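ORF14 (Streptomyces clavuligerus, PDB 2WPX) binds acetyl-CoA as a tandem GNAT protein of the clavulanic acid biosynthesis pathway and is probably an acyltransferase. Local coordinates at residues T187-E192 with Y220-E225; L161-H166 with R300-A305; G22-L27 with V47-F52. All blocks are in the same frame, centred on the assembly; numbering follows the deposited sequence.

From the N terminus, contact 3 comes first: helix 18-33 meets helix 43-51, closing a short loop within the N-terminal GNAT domain before the other two contacts begin. Contact 2 then opens at the end of strand 149-162 and closes only at strand 301-307, so its long loop takes in most of the C-terminal GNAT region. Nested inside that loop is contact 1, where the turn entering helix 191-199 meets the start of helix 222-230. Contact 3 joins two helices and contact 1 a loop to a helix start, each pair close in sequence, whereas contact 2 ties the two GNAT halves strand to strand. None touches another; contacts 1 and 3 approach to about 6 Å between nearest atoms.

Contact 1. Residues T187-E192 with Y220-E225; sequences TITPDE and YARQFE
Over one face of the Arg222 guanidinium lie the methyl CG2 of Thr189 and, offset toward the rim, CE2 of the Tyr220 ring. That methyl is modelled too near the tyrosine for its exact position to be relied on. Asp191 OD1 stands off the opposite side, 4.0 Å from Arg222 NH1 and well out of the plane, a long salt bridge without a directed N-H. At the guanidinium edge NH2 gives a 2.7 Å bond to Thr189 O, in the carbonyl plane and on a lone pair. Arginine suits the place because NE and NH2 also turn together, side-on, to Glu225 OE2, with NH2 3.0 Å from it.

The carboxylate of Glu225 lies at the edge of the Tyr220 ring. Its OE1 is gripped from opposite faces of the carboxylate plane, by Thr189 N at 2.8 Å and by Tyr220 OH at 2.7 Å. With CG anti to its own carbonyl carbon (chi1 -61°), the extended chain carries the carboxylate from its helix to the loop backbone. Four N-H or O-H groups thus fix both oxygens of this buried acid. Ile188 crosses the Glu225 side chain, CG2 and CD1 each 3.7 Å from OE2.

Tyr220 continues onto Ala194 and Val197 of helix 191-199, and Thr187 OG1 bonds Ala235 N of strand 234-242, so the turn after strand 180-185 is held between helix 222-230 and that strand.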
ATOM      1  N   THR A 187     -12.487   9.599  -8.531  1.00 17.01           N
ATOM      2  CA  THR A 187     -12.230   8.234  -8.159  1.00 16.45           C
ATOM      3  C   THR A 187     -12.280   7.331  -9.356  1.00 16.75           C
ATOM      4  O   THR A 187     -11.585   6.331  -9.399  1.00 17.13           O
ATOM      5  CB  THR A 187     -13.276   7.790  -7.113  1.00 17.52           C
ATOM      6  OG1 THR A 187     -13.231   8.717  -6.015  1.00 15.29           O
ATOM      7  CG2 THR A 187     -12.973   6.434  -6.602  1.00 17.18           C
ATOM      8  N   ILE A 188     -13.113   7.668 -10.331  1.00 15.79           N
ATOM      9  CA  ILE A 188     -13.256   6.810 -11.483  1.00 15.24           C
ATOM     10  C   ILE A 188     -12.548   7.501 -12.636  1.00 15.85           C
ATOM     11  O   ILE A 188     -12.750   8.702 -12.882  1.00 15.09           O
ATOM     12  CB  ILE A 188     -14.784   6.578 -11.844  1.00 16.61           C
ATOM     13  CG1 ILE A 188     -15.569   6.020 -10.650  1.00 12.66           C
ATOM     14  CG2 ILE A 188     -14.912   5.748 -13.114  1.00 11.16           C
ATOM     15  CD1 ILE A 188     -14.970   4.677 -10.146  1.00 12.31           C
ATOM     16  N   THR A 189     -11.722   6.740 -13.337  1.00 15.68           N
ATOM     17  CA  THR A 189     -10.973   7.264 -14.495  1.00 17.01           C
ATOM     18  C   THR A 189     -11.810   7.353 -15.789  1.00 15.93           C
ATOM     19  O   THR A 189     -12.368   6.398 -16.249  1.00 16.30           O
ATOM     20  CB  THR A 189      -9.631   6.486 -14.710  1.00 16.40           C
ATOM     21  OG1 THR A 189      -8.906   7.015 -15.843  1.00 20.39           O
ATOM     22  CG2 THR A 189      -9.920   5.101 -15.005  1.00 21.79           C
ATOM     23  N   PRO A 190     -11.939   8.544 -16.361  1.00 15.60           N
ATOM     24  CA  PRO A 190     -12.678   8.605 -17.645  1.00 15.41           C
ATOM     25  C   PRO A 190     -12.130   7.563 -18.667  1.00 15.14           C
ATOM     26  O   PRO A 190     -10.941   7.362 -18.750  1.00 14.36           O
ATOM     27  CB  PRO A 190     -12.446  10.048 -18.106  1.00 14.35           C
ATOM     28  CG  PRO A 190     -12.232  10.794 -16.764  1.00 14.67           C
ATOM     29  CD  PRO A 190     -11.310   9.825 -16.027  1.00 14.55           C
ATOM     30  N   ASP A 191     -13.014   6.881 -19.386  1.00 15.71           N
ATOM     31  CA  ASP A 191     -12.622   5.982 -20.480  1.00 16.94           C
ATOM     32  C   ASP A 191     -11.451   6.540 -21.313  1.00 18.00           C
ATOM     33  O   ASP A 191     -10.548   5.801 -21.675  1.00 18.93           O
ATOM     34  CB  ASP A 191     -13.818   5.738 -21.420  1.00 17.31           C
ATOM     35  CG  ASP A 191     -15.001   5.051 -20.718  1.00 19.47           C
ATOM     36  OD1 ASP A 191     -15.009   4.947 -19.461  1.00 19.34           O
ATOM     37  OD2 ASP A 191     -15.947   4.624 -21.429  1.00 20.40           O
ATOM     38  N   GLU A 192     -11.491   7.830 -21.615  1.00 17.34           N
ATOM     39  CA  GLU A 192     -10.505   8.482 -22.426  1.00 18.56           C
ATOM     40  C   GLU A 192      -9.070   8.235 -21.964  1.00 18.29           C
ATOM     41  O   GLU A 192      -8.160   8.144 -22.811  1.00 18.43           O
ATOM     42  CB  GLU A 192     -10.808   9.977 -22.378  1.00 18.53           C
ATOM     43  CG  GLU A 192      -9.930  10.828 -23.207  1.00 21.55           C
ATOM     44  CD  GLU A 192     -10.460  12.257 -23.316  1.00 28.35           C
ATOM     45  OE1 GLU A 192      -9.919  13.056 -24.113  1.00 32.88           O
ATOM     46  OE2 GLU A 192     -11.424  12.606 -22.598  1.00 31.27           O
ATOM     47  N   TYR A 220      -6.090  -1.433 -17.924  1.00 30.77           N
ATOM     48  CA  TYR A 220      -6.568  -0.713 -16.800  1.00 29.35           C
ATOM     49  C   TYR A 220      -7.582  -1.668 -16.153  1.00 29.12           C
ATOM     50  O   TYR A 220      -8.410  -2.258 -16.862  1.00 29.36           O
ATOM     51  CB  TYR A 220      -7.217   0.603 -17.253  1.00 29.02           C
ATOM     52  CG  TYR A 220      -7.515   1.530 -16.093  1.00 28.97           C
ATOM     53  CD1 TYR A 220      -6.555   2.427 -15.633  1.00 29.13           C
ATOM     54  CD2 TYR A 220      -8.741   1.472 -15.431  1.00 28.39           C
ATOM     55  CE1 TYR A 220      -6.799   3.222 -14.539  1.00 29.02           C
ATOM     56  CE2 TYR A 220      -9.023   2.301 -14.363  1.00 28.65           C
ATOM     57  CZ  TYR A 220      -8.031   3.170 -13.918  1.00 28.90           C
ATOM     58  OH  TYR A 220      -8.294   3.989 -12.860  1.00 28.27           O
ATOM     59  N   ALA A 221      -7.490  -1.858 -14.836  1.00 29.19           N
ATOM     60  CA  ALA A 221      -8.323  -2.814 -14.146  1.00 29.24           C
ATOM     61  C   ALA A 221      -9.322  -2.081 -13.287  1.00 28.68           C
ATOM     62  O   ALA A 221      -9.004  -1.591 -12.237  1.00 28.74           O
ATOM     63  CB  ALA A 221      -7.485  -3.709 -13.307  1.00 30.03           C
ATOM     64  N   ARG A 222     -10.545  -2.022 -13.789  1.00 28.24           N
ATOM     65  CA  ARG A 222     -11.640  -1.392 -13.154  1.00 27.69           C
ATOM     66  C   ARG A 222     -11.914  -1.953 -11.769  1.00 27.90           C
ATOM     67  O   ARG A 222     -12.536  -1.312 -10.948  1.00 27.51           O
ATOM     68  CB  ARG A 222     -12.854  -1.620 -14.020  1.00 27.54           C
ATOM     69  CG  ARG A 222     -13.430  -0.429 -14.669  1.00 27.07           C
ATOM     70  CD  ARG A 222     -12.673   0.333 -15.720  1.00 27.21           C
ATOM     71  NE  ARG A 222     -12.863   1.693 -15.274  1.00 26.79           N
ATOM     72  CZ  ARG A 222     -12.729   2.825 -15.957  1.00 26.88           C
ATOM     73  NH1 ARG A 222     -12.444   2.884 -17.244  1.00 27.38           N
ATOM     74  NH2 ARG A 222     -12.925   3.943 -15.281  1.00 26.61           N
ATOM     75  N   GLN A 223     -11.454  -3.171 -11.522  1.00 28.68           N
ATOM     76  CA  GLN A 223     -11.702  -3.815 -10.263  1.00 29.20           C
ATOM     77  C   GLN A 223     -10.909  -3.149  -9.136  1.00 29.40           C
ATOM     78  O   GLN A 223     -11.326  -3.183  -7.988  1.00 29.64           O
ATOM     79  CB  GLN A 223     -11.405  -5.315 -10.353  1.00 30.26           C
ATOM     80  CG  GLN A 223     -12.030  -6.084  -9.239  1.00 30.99           C
ATOM     81  CD  GLN A 223     -11.865  -7.599  -9.350  1.00 32.29           C
ATOM     82  OE1 GLN A 223     -11.652  -8.143 -10.423  1.00 32.48           O
ATOM     83  NE2 GLN A 223     -11.984  -8.271  -8.232  1.00 33.32           N
ATOM     84  N   PHE A 224      -9.774  -2.549  -9.477  1.00 29.46           N
ATOM     85  CA  PHE A 224      -9.041  -1.710  -8.552  1.00 29.76           C
ATOM     86  C   PHE A 224      -9.923  -0.576  -8.051  1.00 29.02           C
ATOM     87  O   PHE A 224     -10.040  -0.358  -6.853  1.00 29.36           O
ATOM     88  CB  PHE A 224      -7.783  -1.135  -9.201  1.00 29.99           C
ATOM     89  CG  PHE A 224      -6.638  -2.064  -9.216  1.00 31.01           C
ATOM     90  CD1 PHE A 224      -6.119  -2.563  -8.024  1.00 32.11           C
ATOM     91  CD2 PHE A 224      -6.027  -2.435 -10.423  1.00 31.02           C
ATOM     92  CE1 PHE A 224      -5.022  -3.466  -8.042  1.00 33.24           C
ATOM     93  CE2 PHE A 224      -4.935  -3.283 -10.441  1.00 31.99           C
ATOM     94  CZ  PHE A 224      -4.443  -3.819  -9.254  1.00 33.55           C
ATOM     95  N   GLU A 225     -10.536   0.141  -8.989  1.00 28.15           N
ATOM     96  CA  GLU A 225     -11.483   1.189  -8.648  1.00 27.45           C
ATOM     97  C   GLU A 225     -12.649   0.669  -7.805  1.00 27.28           C
ATOM     98  O   GLU A 225     -13.010   1.304  -6.845  1.00 27.16           O
ATOM     99  CB  GLU A 225     -12.042   1.872  -9.899  1.00 26.77           C
ATOM    100  CG  GLU A 225     -11.006   2.531 -10.746  1.00 27.04           C
ATOM    101  CD  GLU A 225     -11.559   3.315 -11.911  1.00 26.64           C
ATOM    102  OE1 GLU A 225     -10.903   4.287 -12.283  1.00 26.93           O
ATOM    103  OE2 GLU A 225     -12.641   2.951 -12.463  1.00 26.26           O
TER

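Contact 2. Residues L161-H166 with R300-A305; sequences LDLDRH and RLVETA
Leu161 and Val302 face each other as an antiparallel hydrogen-bonded pair, exchanging two backbone bonds: Leu161 N to Val302 O and Val302 N to Leu161 O, both 2.9 Å. Asp162 and Leu301 follow as the non-hydrogen-bonded pair. Their side chains run side by side on one face of the strands, where Leu301 CD2 packs on Asp162 CG at 3.6 Å. A third bond, Leu163 N to Arg300 O, carries the pairing just past the strand end.

Past that bond the chain of 161-166 turns, and the Arg300 side chain reaches across to it. Its chain, bent at chi2 and chi3, lays one face of the guanidinium under Leu163 CB and the Leu163-Asp164 peptide. NE and NH2 both reach Asp164 OD2, NE at 3.0 Å, with the carboxylate and guanidinium planes 72° apart; the bonds are bent and weak, so the salt bridge is probably held more by charge than by direction. A water spans from Arg300 NH2 to Leu163 O.

These pairings belong to a domain junction. Strand 149-162 of the N-terminal GNAT half runs beside strand 301-307 of the C-terminal half, while strand 323-334 lies between strands 149-162 and 120-127.

In the next shell, Asp162 shapes the turn that presents Asp164. Its OD1 accepts Asp164 N at 2.8 Å, an Asx turn for which a short carboxylate is apt, and its carbonyl oxygen takes both Arg165 N and His166 N. On the opposite face of the strands, Phe322 packs against Leu161 and Val302, as suits their apolar side chains. The far edge of strand 301-307 bonds to strand 263-271, where Leu301 rests on Tyr263.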
ATOM      1  N   LEU A 161       5.047  13.587   4.523  1.00 16.46           N
ATOM      2  CA  LEU A 161       4.970  15.021   4.414  1.00 16.38           C
ATOM      3  C   LEU A 161       3.941  15.517   5.411  1.00 17.52           C
ATOM      4  O   LEU A 161       2.792  15.082   5.412  1.00 17.60           O
ATOM      5  CB  LEU A 161       4.542  15.414   3.020  1.00 15.46           C
ATOM      6  CG  LEU A 161       4.153  16.904   2.822  1.00 15.44           C
ATOM      7  CD1 LEU A 161       5.327  17.882   3.086  1.00 13.00           C
ATOM      8  CD2 LEU A 161       3.515  17.116   1.432  1.00 12.89           C
ATOM      9  N   ASP A 162       4.371  16.427   6.263  1.00 18.56           N
ATOM     10  CA  ASP A 162       3.525  17.030   7.227  1.00 20.42           C
ATOM     11  C   ASP A 162       3.392  18.499   6.870  1.00 21.11           C
ATOM     12  O   ASP A 162       4.288  19.314   7.117  1.00 22.81           O
ATOM     13  CB  ASP A 162       4.181  16.877   8.576  1.00 22.03           C
ATOM     14  CG  ASP A 162       3.440  17.550   9.681  1.00 24.54           C
ATOM     15  OD1 ASP A 162       2.585  18.444   9.464  1.00 27.81           O
ATOM     16  OD2 ASP A 162       3.755  17.180  10.819  1.00 27.82           O
ATOM     17  N   LEU A 163       2.240  18.829   6.316  1.00 23.50           N
ATOM     18  CA  LEU A 163       1.937  20.164   5.888  1.00 23.63           C
ATOM     19  C   LEU A 163       2.005  21.223   6.999  1.00 24.81           C
ATOM     20  O   LEU A 163       2.100  22.396   6.682  1.00 24.32           O
ATOM     21  CB  LEU A 163       0.566  20.187   5.220  1.00 22.77           C
ATOM     22  CG  LEU A 163       0.482  19.776   3.746  1.00 22.40           C
ATOM     23  CD1 LEU A 163       1.348  18.614   3.480  1.00 25.19           C
ATOM     24  CD2 LEU A 163      -0.982  19.413   3.475  1.00 23.76           C
ATOM     25  N   ASP A 164       1.913  20.832   8.268  1.00 26.02           N
ATOM     26  CA  ASP A 164       2.123  21.790   9.368  1.00 28.82           C
ATOM     27  C   ASP A 164       3.598  22.077   9.598  1.00 28.80           C
ATOM     28  O   ASP A 164       3.955  22.968  10.354  1.00 29.84           O
ATOM     29  CB  ASP A 164       1.583  21.277  10.709  1.00 30.66           C
ATOM     30  CG  ASP A 164       0.082  21.369  10.819  1.00 33.60           C
ATOM     31  OD1 ASP A 164      -0.471  20.578  11.633  1.00 37.83           O
ATOM     32  OD2 ASP A 164      -0.538  22.180  10.088  1.00 34.07           O
ATOM     33  N   ARG A 165       4.460  21.279   8.997  1.00 29.10           N
ATOM     34  CA  ARG A 165       5.896  21.512   9.117  1.00 29.60           C
ATOM     35  C   ARG A 165       6.411  22.184   7.843  1.00 28.30           C
ATOM     36  O   ARG A 165       7.302  22.993   7.890  1.00 28.36           O
ATOM     37  CB  ARG A 165       6.611  20.193   9.341  1.00 30.19           C
ATOM     38  CG  ARG A 165       8.069  20.316   9.596  1.00 34.37           C
ATOM     39  CD  ARG A 165       8.833  19.290   8.774  1.00 40.67           C
ATOM     40  NE  ARG A 165       8.935  17.968   9.405  1.00 43.75           N
ATOM     41  CZ  ARG A 165       9.925  17.613  10.231  1.00 48.71           C
ATOM     42  NH1 ARG A 165      10.881  18.481  10.559  1.00 47.28           N
ATOM     43  NH2 ARG A 165       9.958  16.386  10.750  1.00 52.29           N
ATOM     44  N   HIS A 166       5.853  21.841   6.691  1.00 26.85           N
ATOM     45  CA  HIS A 166       6.390  22.399   5.450  1.00 25.39           C
ATOM     46  C   HIS A 166       5.266  22.520   4.442  1.00 23.12           C
ATOM     47  O   HIS A 166       4.567  21.572   4.198  1.00 21.89           O
ATOM     48  CB  HIS A 166       7.514  21.538   4.867  1.00 24.82           C
ATOM     49  CG  HIS A 166       7.916  21.955   3.476  1.00 27.29           C
ATOM     50  ND1 HIS A 166       8.468  23.191   3.199  1.00 27.85           N
ATOM     51  CD2 HIS A 166       7.794  21.327   2.280  1.00 24.76           C
ATOM     52  CE1 HIS A 166       8.689  23.296   1.901  1.00 25.71           C
ATOM     53  NE2 HIS A 166       8.286  22.177   1.321  1.00 24.99           N
ATOM     54  N   ARG A 300      -3.293  16.865   6.247  1.00 23.28           N
ATOM     55  CA  ARG A 300      -2.196  17.530   6.919  1.00 24.18           C
ATOM     56  C   ARG A 300      -1.028  16.591   6.771  1.00 21.68           C
ATOM     57  O   ARG A 300       0.146  17.040   6.671  1.00 22.01           O
ATOM     58  CB  ARG A 300      -2.566  17.701   8.390  1.00 26.72           C
ATOM     59  CG  ARG A 300      -2.821  19.102   8.931  1.00 35.33           C
ATOM     60  CD  ARG A 300      -3.434  20.142   8.001  1.00 41.68           C
ATOM     61  NE  ARG A 300      -2.685  21.391   8.148  1.00 49.77           N
ATOM     62  CZ  ARG A 300      -2.199  22.102   7.124  1.00 54.05           C
ATOM     63  NH1 ARG A 300      -2.451  21.731   5.864  1.00 51.66           N
ATOM     64  NH2 ARG A 300      -1.490  23.207   7.353  1.00 57.80           N
ATOM     65  N   LEU A 301      -1.339  15.279   6.766  1.00 17.73           N
ATOM     66  CA  LEU A 301      -0.275  14.252   6.714  1.00 15.95           C
ATOM     67  C   LEU A 301      -0.391  13.343   5.523  1.00 14.64           C
ATOM     68  O   LEU A 301      -1.422  12.658   5.322  1.00 15.56           O
ATOM     69  CB  LEU A 301      -0.227  13.406   7.998  1.00 15.96           C
ATOM     70  CG  LEU A 301      -0.035  14.126   9.346  1.00 16.93           C
ATOM     71  CD1 LEU A 301      -0.402  13.181  10.540  1.00 15.59           C
ATOM     72  CD2 LEU A 301       1.394  14.545   9.480  1.00 18.03           C
ATOM     73  N   VAL A 302       0.658  13.314   4.704  1.00 14.76           N
ATOM     74  CA  VAL A 302       0.571  12.616   3.447  1.00 13.50           C
ATOM     75  C   VAL A 302       1.706  11.625   3.395  1.00 15.58           C
ATOM     76  O   VAL A 302       2.851  11.948   3.695  1.00 17.94           O
ATOM     77  CB  VAL A 302       0.639  13.599   2.269  1.00 14.89           C
ATOM     78  CG1 VAL A 302       0.513  12.845   0.932  1.00 13.38           C
ATOM     79  CG2 VAL A 302      -0.431  14.641   2.409  1.00 11.54           C
ATOM     80  N   GLU A 303       1.399  10.380   3.103  1.00 13.52           N
ATOM     81  CA  GLU A 303       2.448   9.390   3.020  1.00 12.68           C
ATOM     82  C   GLU A 303       2.612   8.915   1.566  1.00 13.70           C
ATOM     83  O   GLU A 303       1.666   8.992   0.740  1.00 14.10           O
ATOM     84  CB  GLU A 303       2.138   8.196   3.940  1.00 13.45           C
ATOM     85  CG  GLU A 303       1.100   7.251   3.371  1.00 14.13           C
ATOM     86  CD  GLU A 303       0.771   6.093   4.331  1.00 19.26           C
ATOM     87  OE1 GLU A 303       1.594   5.172   4.467  1.00 15.76           O
ATOM     88  OE2 GLU A 303      -0.313   6.119   4.943  1.00 17.23           O
ATOM     89  N   THR A 304       3.809   8.418   1.265  1.00 13.74           N
ATOM     90  CA  THR A 304       4.072   7.818  -0.013  1.00 14.79           C
ATOM     91  C   THR A 304       5.245   6.819   0.125  1.00 15.29           C
ATOM     92  O   THR A 304       5.866   6.754   1.210  1.00 15.17           O
ATOM     93  CB  THR A 304       4.430   8.927  -1.058  1.00 15.54           C
ATOM     94  OG1 THR A 304       4.206   8.448  -2.398  1.00 14.23           O
ATOM     95  CG2 THR A 304       5.885   9.418  -0.865  1.00 12.44           C
ATOM     96  N   ALA A 305       5.545   6.062  -0.945  1.00 14.64           N
ATOM     97  CA  ALA A 305       6.657   5.112  -0.916  1.00 16.10           C
ATOM     98  C   ALA A 305       7.234   4.918  -2.291  1.00 16.90           C
ATOM     99  O   ALA A 305       6.500   4.694  -3.250  1.00 17.88           O
ATOM    100  CB  ALA A 305       6.203   3.716  -0.377  1.00 15.94           C
TER
HETATM  101  O   HOH W   1       0.343  23.862   5.136  1.00 42.08           O

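Contact 3. Residues G22-L27 with V47-F52; sequences GQWLDL and VGSLRF
Trp24 reaches from helix 18-33 to Leu50 of helix 43-51 with the six-membered end of its indole. From CB, the ring carbon CG stands anti to the backbone N (chi1 175°), which sends the indole out toward the second helix. Farther along, CZ3 comes within 3.9 Å of Leu50 CD1. The neighbouring CH2 lies 4.1 Å from Leu50 CD2. Both methyls of Leu50 lie to the same side of the indole plane, CD1 approaching CZ3 obliquely, as the two side chains slide past each other in opposite directions. Near the plane of the indole, at its edge, CH2 also faces Ser49 OG at 4.1 Å, a plain contact: that hydroxyl bonds instead to Met46 O and Arg75 NH1. The axes of the two short segments come no closer than 12.0 Å, and the long flat indole spans that distance.

Leu25, one residue on, makes the second touch. Its CD1 packs 3.8 Å from Val47 CG2, the two side chains crossing at about a right angle, and branched apolar groups can do this without directional bonding. The short helical segments run at 123° to one another, and Met46 and Asn43 of helix 43-51 extend the packing.

The indole also packs on Val63 of strand 57-66 and Ala73 of strand 69-79, while Leu50 touches Arg75 and Asp61, so both helices rest on these strands. Two helices following the first strand and preceding the second are the hallmark of the GNAT fold's N-terminal part; here the Trp24 side chain lies about 11 Å from the bound acetyl-CoA.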
ATOM      1  N   GLY A  22     -15.541  -7.270  14.761  1.00 19.51           N
ATOM      2  CA  GLY A  22     -15.371  -6.259  15.804  1.00 20.29           C
ATOM      3  C   GLY A  22     -14.097  -6.402  16.629  1.00 20.27           C
ATOM      4  O   GLY A  22     -13.354  -5.431  16.829  1.00 19.56           O
ATOM      5  N   GLN A  23     -13.854  -7.620  17.112  1.00 20.72           N
ATOM      6  CA  GLN A  23     -12.579  -7.963  17.762  1.00 20.72           C
ATOM      7  C   GLN A  23     -11.350  -7.761  16.918  1.00 18.31           C
ATOM      8  O   GLN A  23     -10.347  -7.316  17.406  1.00 19.30           O
ATOM      9  CB  GLN A  23     -12.600  -9.404  18.341  1.00 20.67           C
ATOM     10  CG  GLN A  23     -13.171  -9.330  19.783  1.00 26.65           C
ATOM     11  CD  GLN A  23     -13.410 -10.681  20.415  1.00 29.46           C
ATOM     12  OE1 GLN A  23     -12.477 -11.467  20.570  1.00 30.57           O
ATOM     13  NE2 GLN A  23     -14.655 -10.945  20.808  1.00 27.48           N
ATOM     14  N   TRP A  24     -11.407  -8.141  15.670  1.00 17.08           N
ATOM     15  CA  TRP A  24     -10.284  -7.922  14.764  1.00 16.78           C
ATOM     16  C   TRP A  24      -9.995  -6.411  14.578  1.00 16.62           C
ATOM     17  O   TRP A  24      -8.820  -5.942  14.615  1.00 17.07           O
ATOM     18  CB  TRP A  24     -10.637  -8.584  13.441  1.00 15.91           C
ATOM     19  CG  TRP A  24      -9.705  -8.388  12.408  1.00 16.51           C
ATOM     20  CD1 TRP A  24      -8.444  -8.843  12.371  1.00 15.19           C
ATOM     21  CD2 TRP A  24      -9.948  -7.729  11.155  1.00 17.88           C
ATOM     22  NE1 TRP A  24      -7.848  -8.475  11.180  1.00 17.75           N
ATOM     23  CE2 TRP A  24      -8.770  -7.821  10.404  1.00 19.08           C
ATOM     24  CE3 TRP A  24     -11.033  -7.047  10.616  1.00 18.40           C
ATOM     25  CZ2 TRP A  24      -8.644  -7.253   9.119  1.00 20.44           C
ATOM     26  CZ3 TRP A  24     -10.921  -6.518   9.332  1.00 21.98           C
ATOM     27  CH2 TRP A  24      -9.717  -6.592   8.616  1.00 18.26           C
ATOM     28  N   LEU A  25     -11.068  -5.643  14.400  1.00 17.33           N
ATOM     29  CA  LEU A  25     -10.978  -4.186  14.248  1.00 16.52           C
ATOM     30  C   LEU A  25     -10.283  -3.627  15.503  1.00 17.40           C
ATOM     31  O   LEU A  25      -9.296  -2.852  15.380  1.00 18.10           O
ATOM     32  CB  LEU A  25     -12.377  -3.568  14.038  1.00 17.17           C
ATOM     33  CG  LEU A  25     -13.103  -3.877  12.722  1.00 16.23           C
ATOM     34  CD1 LEU A  25     -14.435  -3.160  12.640  1.00 13.93           C
ATOM     35  CD2 LEU A  25     -12.205  -3.422  11.568  1.00 12.01           C
ATOM     36  N   ASP A  26     -10.748  -4.052  16.687  1.00 16.40           N
ATOM     37  CA  ASP A  26     -10.123  -3.691  17.943  1.00 17.19           C
ATOM     38  C   ASP A  26      -8.676  -4.127  18.127  1.00 15.93           C
ATOM     39  O   ASP A  26      -7.853  -3.397  18.645  1.00 15.98           O
ATOM     40  CB  ASP A  26     -10.953  -4.243  19.081  1.00 19.01           C
ATOM     41  CG  ASP A  26     -12.289  -3.576  19.165  1.00 22.86           C
ATOM     42  OD1 ASP A  26     -13.215  -4.111  19.824  1.00 23.55           O
ATOM     43  OD2 ASP A  26     -12.414  -2.498  18.532  1.00 27.38           O
ATOM     44  N   LEU A  27      -8.367  -5.357  17.779  1.00 15.98           N
ATOM     45  CA  LEU A  27      -6.990  -5.780  17.815  1.00 15.44           C
ATOM     46  C   LEU A  27      -6.130  -4.807  17.015  1.00 16.06           C
ATOM     47  O   LEU A  27      -5.017  -4.459  17.430  1.00 17.68           O
ATOM     48  CB  LEU A  27      -6.890  -7.149  17.180  1.00 14.90           C
ATOM     49  CG  LEU A  27      -5.490  -7.719  16.928  1.00 14.83           C
ATOM     50  CD1 LEU A  27      -4.936  -8.086  18.283  1.00 15.65           C
ATOM     51  CD2 LEU A  27      -5.533  -8.931  15.989  1.00 10.36           C
ATOM     52  N   VAL A  47     -13.050  -3.465   6.836  1.00 10.78           N
ATOM     53  CA  VAL A  47     -14.127  -4.387   6.672  1.00 10.83           C
ATOM     54  C   VAL A  47     -14.372  -4.579   5.194  1.00 11.96           C
ATOM     55  O   VAL A  47     -14.659  -5.686   4.754  1.00 13.26           O
ATOM     56  CB  VAL A  47     -15.430  -3.935   7.406  1.00 11.44           C
ATOM     57  CG1 VAL A  47     -16.619  -4.892   7.009  1.00  9.03           C
ATOM     58  CG2 VAL A  47     -15.197  -3.881   8.942  1.00  7.00           C
ATOM     59  N   GLY A  48     -14.238  -3.523   4.410  1.00 11.34           N
ATOM     60  CA  GLY A  48     -14.391  -3.698   2.990  1.00 12.01           C
ATOM     61  C   GLY A  48     -13.227  -4.501   2.471  1.00 13.30           C
ATOM     62  O   GLY A  48     -13.380  -5.166   1.445  1.00 13.93           O
ATOM     63  N   SER A  49     -12.071  -4.451   3.152  1.00 12.55           N
ATOM     64  CA  SER A  49     -10.933  -5.252   2.681  1.00 14.21           C
ATOM     65  C   SER A  49     -11.179  -6.773   2.810  1.00 15.37           C
ATOM     66  O   SER A  49     -10.421  -7.587   2.238  1.00 17.24           O
ATOM     67  CB  SER A  49      -9.626  -4.892   3.372  1.00 12.82           C
ATOM     68  OG  SER A  49      -9.538  -5.501   4.653  1.00 13.54           O
ATOM     69  N   LEU A  50     -12.234  -7.162   3.511  1.00 14.16           N
ATOM     70  CA  LEU A  50     -12.571  -8.584   3.624  1.00 14.15           C
ATOM     71  C   LEU A  50     -13.509  -8.996   2.498  1.00 13.56           C
ATOM     72  O   LEU A  50     -13.583 -10.185   2.167  1.00 13.51           O
ATOM     73  CB  LEU A  50     -13.285  -8.885   4.963  1.00 13.80           C
ATOM     74  CG  LEU A  50     -12.542  -8.608   6.257  1.00 14.72           C
ATOM     75  CD1 LEU A  50     -13.551  -8.694   7.429  1.00 13.23           C
ATOM     76  CD2 LEU A  50     -11.362  -9.581   6.427  1.00 11.29           C
ATOM     77  N   ARG A  51     -14.227  -8.022   1.929  1.00 12.70           N
ATOM     78  CA  ARG A  51     -15.297  -8.313   0.997  1.00 13.13           C
ATOM     79  C   ARG A  51     -14.854  -8.150  -0.467  1.00 13.42           C
ATOM     80  O   ARG A  51     -15.355  -8.818  -1.391  1.00 12.36           O
ATOM     81  CB  ARG A  51     -16.483  -7.404   1.316  1.00 14.25           C
ATOM     82  CG  ARG A  51     -17.019  -7.537   2.787  1.00 15.77           C
ATOM     83  CD  ARG A  51     -18.528  -7.144   2.909  1.00 20.35           C
ATOM     84  NE  ARG A  51     -18.679  -5.702   2.781  0.50 19.12           N
ATOM     85  CZ  ARG A  51     -19.739  -5.065   2.283  0.50 18.50           C
ATOM     86  NH1 ARG A  51     -20.806  -5.722   1.811  0.50 18.15           N
ATOM     87  NH2 ARG A  51     -19.715  -3.743   2.243  0.50 16.02           N
ATOM     88  N   PHE A  52     -13.883  -7.253  -0.643  1.00 12.33           N
ATOM     89  CA  PHE A  52     -13.487  -6.749  -1.951  1.00 12.71           C
ATOM     90  C   PHE A  52     -11.997  -6.853  -2.108  1.00 12.53           C
ATOM     91  O   PHE A  52     -11.264  -6.033  -1.587  1.00 11.68           O
ATOM     92  CB  PHE A  52     -13.897  -5.300  -2.103  1.00 12.36           C
ATOM     93  CG  PHE A  52     -15.332  -5.057  -1.813  1.00 10.87           C
ATOM     94  CD1 PHE A  52     -15.715  -4.422  -0.661  1.00 11.34           C
ATOM     95  CD2 PHE A  52     -16.308  -5.457  -2.714  1.00  8.19           C
ATOM     96  CE1 PHE A  52     -17.104  -4.184  -0.411  1.00 12.20           C
ATOM     97  CE2 PHE A  52     -17.640  -5.235  -2.470  1.00  8.93           C
ATOM     98  CZ  PHE A  52     -18.041  -4.593  -1.310  1.00 10.62           C
TER